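PDB 2BZV: fiber protein 2 from Human adenovirus type 41, which probably forms the short-fiber spikes at the capsid vertices, with the C-terminal knob domain described here serving attachment to a host-cell receptor. Local coordinates for residues F135-N140 against Y146-K151. Numbering follows the deposited sequence.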
ATOM      1  N   PHE A 135     -12.385  -4.090  -9.914  1.00 16.49           N
ATOM      2  CA  PHE A 135     -11.169  -4.904 -10.006  1.00 14.38           C
ATOM      3  C   PHE A 135     -11.185  -5.884  -8.860  1.00 13.65           C
ATOM      4  O   PHE A 135     -11.578  -5.524  -7.752  1.00 15.38           O
ATOM      5  CB  PHE A 135      -9.915  -4.028  -9.886  1.00 14.40           C
ATOM      6  CG  PHE A 135      -8.637  -4.800  -9.652  1.00 13.46           C
ATOM      7  CD1 PHE A 135      -8.006  -5.430 -10.718  1.00 13.48           C
ATOM      8  CD2 PHE A 135      -8.059  -4.903  -8.392  1.00 14.80           C
ATOM      9  CE1 PHE A 135      -6.827  -6.141 -10.541  1.00 13.09           C
ATOM     10  CE2 PHE A 135      -6.881  -5.631  -8.208  1.00 14.44           C
ATOM     11  CZ  PHE A 135      -6.255  -6.241  -9.281  1.00 14.01           C
ATOM     12  N   SER A 136     -10.758  -7.107  -9.124  1.00 12.42           N
ATOM     13  CA  SER A 136     -10.530  -8.049  -8.047  1.00 13.30           C
ATOM     14  C   SER A 136      -9.315  -8.910  -8.348  1.00 11.31           C
ATOM     15  O   SER A 136      -8.960  -9.104  -9.517  1.00 10.62           O
ATOM     16  CB  SER A 136     -11.749  -8.934  -7.806  1.00 14.70           C
ATOM     17  OG  SER A 136     -12.009  -9.733  -8.942  1.00 16.89           O
ATOM     18  N   VAL A 137      -8.716  -9.430  -7.283  1.00 11.21           N
ATOM     19  CA  VAL A 137      -7.667 -10.432  -7.390  1.00 11.48           C
ATOM     20  C   VAL A 137      -8.013 -11.568  -6.437  1.00 11.06           C
ATOM     21  O   VAL A 137      -8.371 -11.320  -5.281  1.00 12.64           O
ATOM     22  CB  VAL A 137      -6.253  -9.839  -7.140  1.00 12.96           C
ATOM     23  CG1 VAL A 137      -6.146  -9.117  -5.803  1.00 15.72           C
ATOM     24  CG2 VAL A 137      -5.202 -10.938  -7.264  1.00 12.88           C
ATOM     25  N   VAL A 138      -7.958 -12.792  -6.965  1.00 10.74           N
ATOM     26  CA  VAL A 138      -8.131 -13.999  -6.155  0.50 11.27           C
ATOM     27  C   VAL A 138      -6.867 -14.795  -6.226  1.00 10.02           C
ATOM     28  O   VAL A 138      -6.229 -14.910  -7.289  1.00 10.00           O
ATOM     29  CB  VAL A 138      -9.381 -14.805  -6.928  0.65 12.47           C
ATOM     30  CG1 VAL A 138      -9.485 -16.239  -6.396  0.65 13.78           C
ATOM     31  CG2 VAL A 138     -10.720 -13.988  -6.771  0.70 14.36           C
ATOM     32  N   TYR A 139      -6.476 -15.338  -5.084  1.00  9.81           N
ATOM     33  CA  TYR A 139      -5.216 -16.052  -4.938  1.00  9.69           C
ATOM     34  C   TYR A 139      -5.409 -17.558  -4.921  1.00  9.61           C
ATOM     35  O   TYR A 139      -6.310 -18.077  -4.259  1.00 10.37           O
ATOM     36  CB  TYR A 139      -4.518 -15.603  -3.651  1.00 10.41           C
ATOM     37  CG  TYR A 139      -4.298 -14.098  -3.621  1.00 10.59           C
ATOM     38  CD1 TYR A 139      -3.325 -13.504  -4.423  1.00 10.86           C
ATOM     39  CD2 TYR A 139      -5.091 -13.266  -2.835  1.00 12.63           C
ATOM     40  CE1 TYR A 139      -3.139 -12.122  -4.410  1.00 10.84           C
ATOM     41  CE2 TYR A 139      -4.909 -11.880  -2.823  1.00 13.68           C
ATOM     42  CZ  TYR A 139      -3.934 -11.329  -3.620  1.00 11.95           C
ATOM     43  OH  TYR A 139      -3.717  -9.961  -3.635  1.00 12.72           O
ATOM     44  N   ASN A 140      -4.539 -18.240  -5.649  1.00  9.71           N
ATOM     45  CA  ASN A 140      -4.422 -19.690  -5.603  1.00  9.54           C
ATOM     46  C   ASN A 140      -5.684 -20.450  -5.991  1.00  9.84           C
ATOM     47  O   ASN A 140      -5.956 -21.515  -5.441  1.00 10.34           O
ATOM     48  CB  ASN A 140      -3.877 -20.128  -4.233  1.00  9.60           C
ATOM     49  CG  ASN A 140      -2.474 -19.598  -3.992  1.00  9.02           C
ATOM     50  OD1 ASN A 140      -1.746 -19.286  -4.935  1.00  9.24           O
ATOM     51  ND2 ASN A 140      -2.075 -19.542  -2.734  1.00  9.78           N
ATOM     52  N   TYR A 146       0.476 -22.288  -7.512  1.00  8.61           N
ATOM     53  CA  TYR A 146      -0.021 -20.992  -7.064  1.00  8.44           C
ATOM     54  C   TYR A 146      -0.639 -20.259  -8.228  1.00  8.15           C
ATOM     55  O   TYR A 146      -0.385 -20.599  -9.397  1.00  8.38           O
ATOM     56  CB  TYR A 146       1.161 -20.148  -6.541  1.00  8.90           C
ATOM     57  CG  TYR A 146       1.884 -20.832  -5.395  1.00  8.88           C
ATOM     58  CD1 TYR A 146       1.452 -20.684  -4.082  1.00  9.10           C
ATOM     59  CD2 TYR A 146       2.990 -21.657  -5.626  1.00  9.38           C
ATOM     60  CE1 TYR A 146       2.103 -21.320  -3.035  1.00  9.83           C
ATOM     61  CE2 TYR A 146       3.638 -22.311  -4.580  1.00  9.89           C
ATOM     62  CZ  TYR A 146       3.183 -22.142  -3.289  1.00 10.27           C
ATOM     63  OH  TYR A 146       3.813 -22.779  -2.246  1.00 12.35           O
ATOM     64  N   ALA A 147      -1.430 -19.230  -7.943  1.00  8.10           N
ATOM     65  CA  ALA A 147      -1.969 -18.438  -9.027  1.00  8.21           C
ATOM     66  C   ALA A 147      -2.428 -17.075  -8.558  1.00  7.87           C
ATOM     67  O   ALA A 147      -2.758 -16.867  -7.381  1.00  8.55           O
ATOM     68  CB  ALA A 147      -3.160 -19.158  -9.692  1.00  9.13           C
ATOM     69  N   PHE A 148      -2.471 -16.156  -9.511  1.00  7.73           N
ATOM     70  CA  PHE A 148      -3.259 -14.929  -9.393  1.00  7.92           C
ATOM     71  C   PHE A 148      -4.355 -14.984 -10.442  1.00  7.92           C
ATOM     72  O   PHE A 148      -4.077 -15.312 -11.600  1.00  8.95           O
ATOM     73  CB  PHE A 148      -2.449 -13.679  -9.729  1.00  8.96           C
ATOM     74  CG  PHE A 148      -1.230 -13.448  -8.897  1.00  9.87           C
ATOM     75  CD1 PHE A 148      -1.346 -12.958  -7.609  1.00 11.19           C
ATOM     76  CD2 PHE A 148       0.021 -13.644  -9.417  1.00 14.11           C
ATOM     77  CE1 PHE A 148      -0.231 -12.722  -6.833  1.00 12.00           C
ATOM     78  CE2 PHE A 148       1.144 -13.403  -8.643  1.00 14.81           C
ATOM     79  CZ  PHE A 148       1.014 -12.958  -7.351  1.00 13.65           C
ATOM     80  N   THR A 149      -5.580 -14.615 -10.051  1.00  8.27           N
ATOM     81  CA  THR A 149      -6.656 -14.451 -11.019  1.00  9.24           C
ATOM     82  C   THR A 149      -7.173 -13.033 -10.861  1.00  8.95           C
ATOM     83  O   THR A 149      -7.733 -12.685  -9.827  1.00 10.05           O
ATOM     84  CB  THR A 149      -7.790 -15.464 -10.837  1.00 10.34           C
ATOM     85  OG1 THR A 149      -7.227 -16.789 -10.893  1.00 11.08           O
ATOM     86  CG2 THR A 149      -8.840 -15.271 -11.922  1.00 13.04           C
ATOM     87  N   PHE A 150      -6.947 -12.238 -11.900  1.00  8.88           N
ATOM     88  CA  PHE A 150      -7.374 -10.844 -11.920  1.00  9.34           C
ATOM     89  C   PHE A 150      -8.670 -10.739 -12.701  1.00  9.80           C
ATOM     90  O   PHE A 150      -8.843 -11.430 -13.703  1.00 11.40           O
ATOM     91  CB  PHE A 150      -6.312 -10.000 -12.619  1.00 10.01           C
ATOM     92  CG  PHE A 150      -4.975 -10.046 -11.938  1.00  9.51           C
ATOM     93  CD1 PHE A 150      -4.764  -9.383 -10.733  1.00 10.08           C
ATOM     94  CD2 PHE A 150      -3.918 -10.757 -12.506  1.00  9.73           C
ATOM     95  CE1 PHE A 150      -3.525  -9.427 -10.096  1.00 10.72           C
ATOM     96  CE2 PHE A 150      -2.692 -10.805 -11.879  1.00  9.94           C
ATOM     97  CZ  PHE A 150      -2.493 -10.138 -10.671  1.00  9.87           C
ATOM     98  N   LYS A 151      -9.563  -9.860 -12.269  1.00  9.97           N
ATOM     99  CA  LYS A 151     -10.790  -9.610 -13.013  1.00 11.59           C
ATOM    100  C   LYS A 151     -11.070  -8.112 -13.024  1.00 10.80           C
ATOM    101  O   LYS A 151     -10.993  -7.454 -11.978  1.00 12.04           O
ATOM    102  CB  LYS A 151     -11.981 -10.352 -12.395  1.00 12.68           C
ATOM    103  CG  LYS A 151     -13.295 -10.143 -13.177  1.00 15.63           C
ATOM    104  CD  LYS A 151     -14.469 -10.773 -12.439  1.00 18.26           C
ATOM    105  CE  LYS A 151     -15.814 -10.343 -13.007  1.00 22.01           C
ATOM    106  NZ  LYS A 151     -16.944 -10.950 -12.239  1.00 24.58           N
TER
HETATM  107  O   HOH W   1     -10.519 -12.085  -9.555  1.00 16.50           O
HETATM  108  O   HOH W   2      -5.946 -17.470  -8.464  1.00 10.65           O
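Ser136 and Val138 pair with Lys151 and Thr149 as the hydrogen-bonded pairs of an antiparallel ladder whose strand axes approach to 4.7 Å at 162°, each pair closed by two N-H to O=C bonds. Beyond the last bridge, one backbone bond and one side-chain bond extend the pairing. Asn140, with a left-handed backbone, gives its N to Ala147 O at 2.8 Å, while its OD1 accepts Ala147 N at 3.0 Å in the plane of the amide. With CG beside its own backbone N (chi1 -63°), the amide runs alongside the Tyr146 ring, planes 58° apart, OD1 lying at the ring edge. ND2 hydrogen-bonds to Pro109 O and Tyr114 O, so both ends of the amide are held.

Phe135, Val137, Tyr139, Phe148 and Phe150 make the apolar side of the pairing. Val137 CG2, anti to the backbone N, lies 3.6 Å from Phe150 CE1, and Phe135 CZ reaches Phe150 CD1 from the strand's start at 3.8 Å. Tyr139 CE1 lies 3.8 Å from Phe148 CD1, each at the edge of the other ring; Tyr169 packs on both rings, and Ile53 touches Phe135 and Phe150.

The face bearing Ser136, Val138, Thr149 and Lys151 is wetter: one water joins Ser136 OG to Thr149 O, and another links Val138 O (2.8 Å) with Thr149 OG1. Strand 69-76 flanks 146-153 on its other side. This is a β-hairpin with one apolar and one hydrated face, its aromatic side packed against strands of the second sheet, as in the antiparallel β-sandwich of the adenovirus fiber knob.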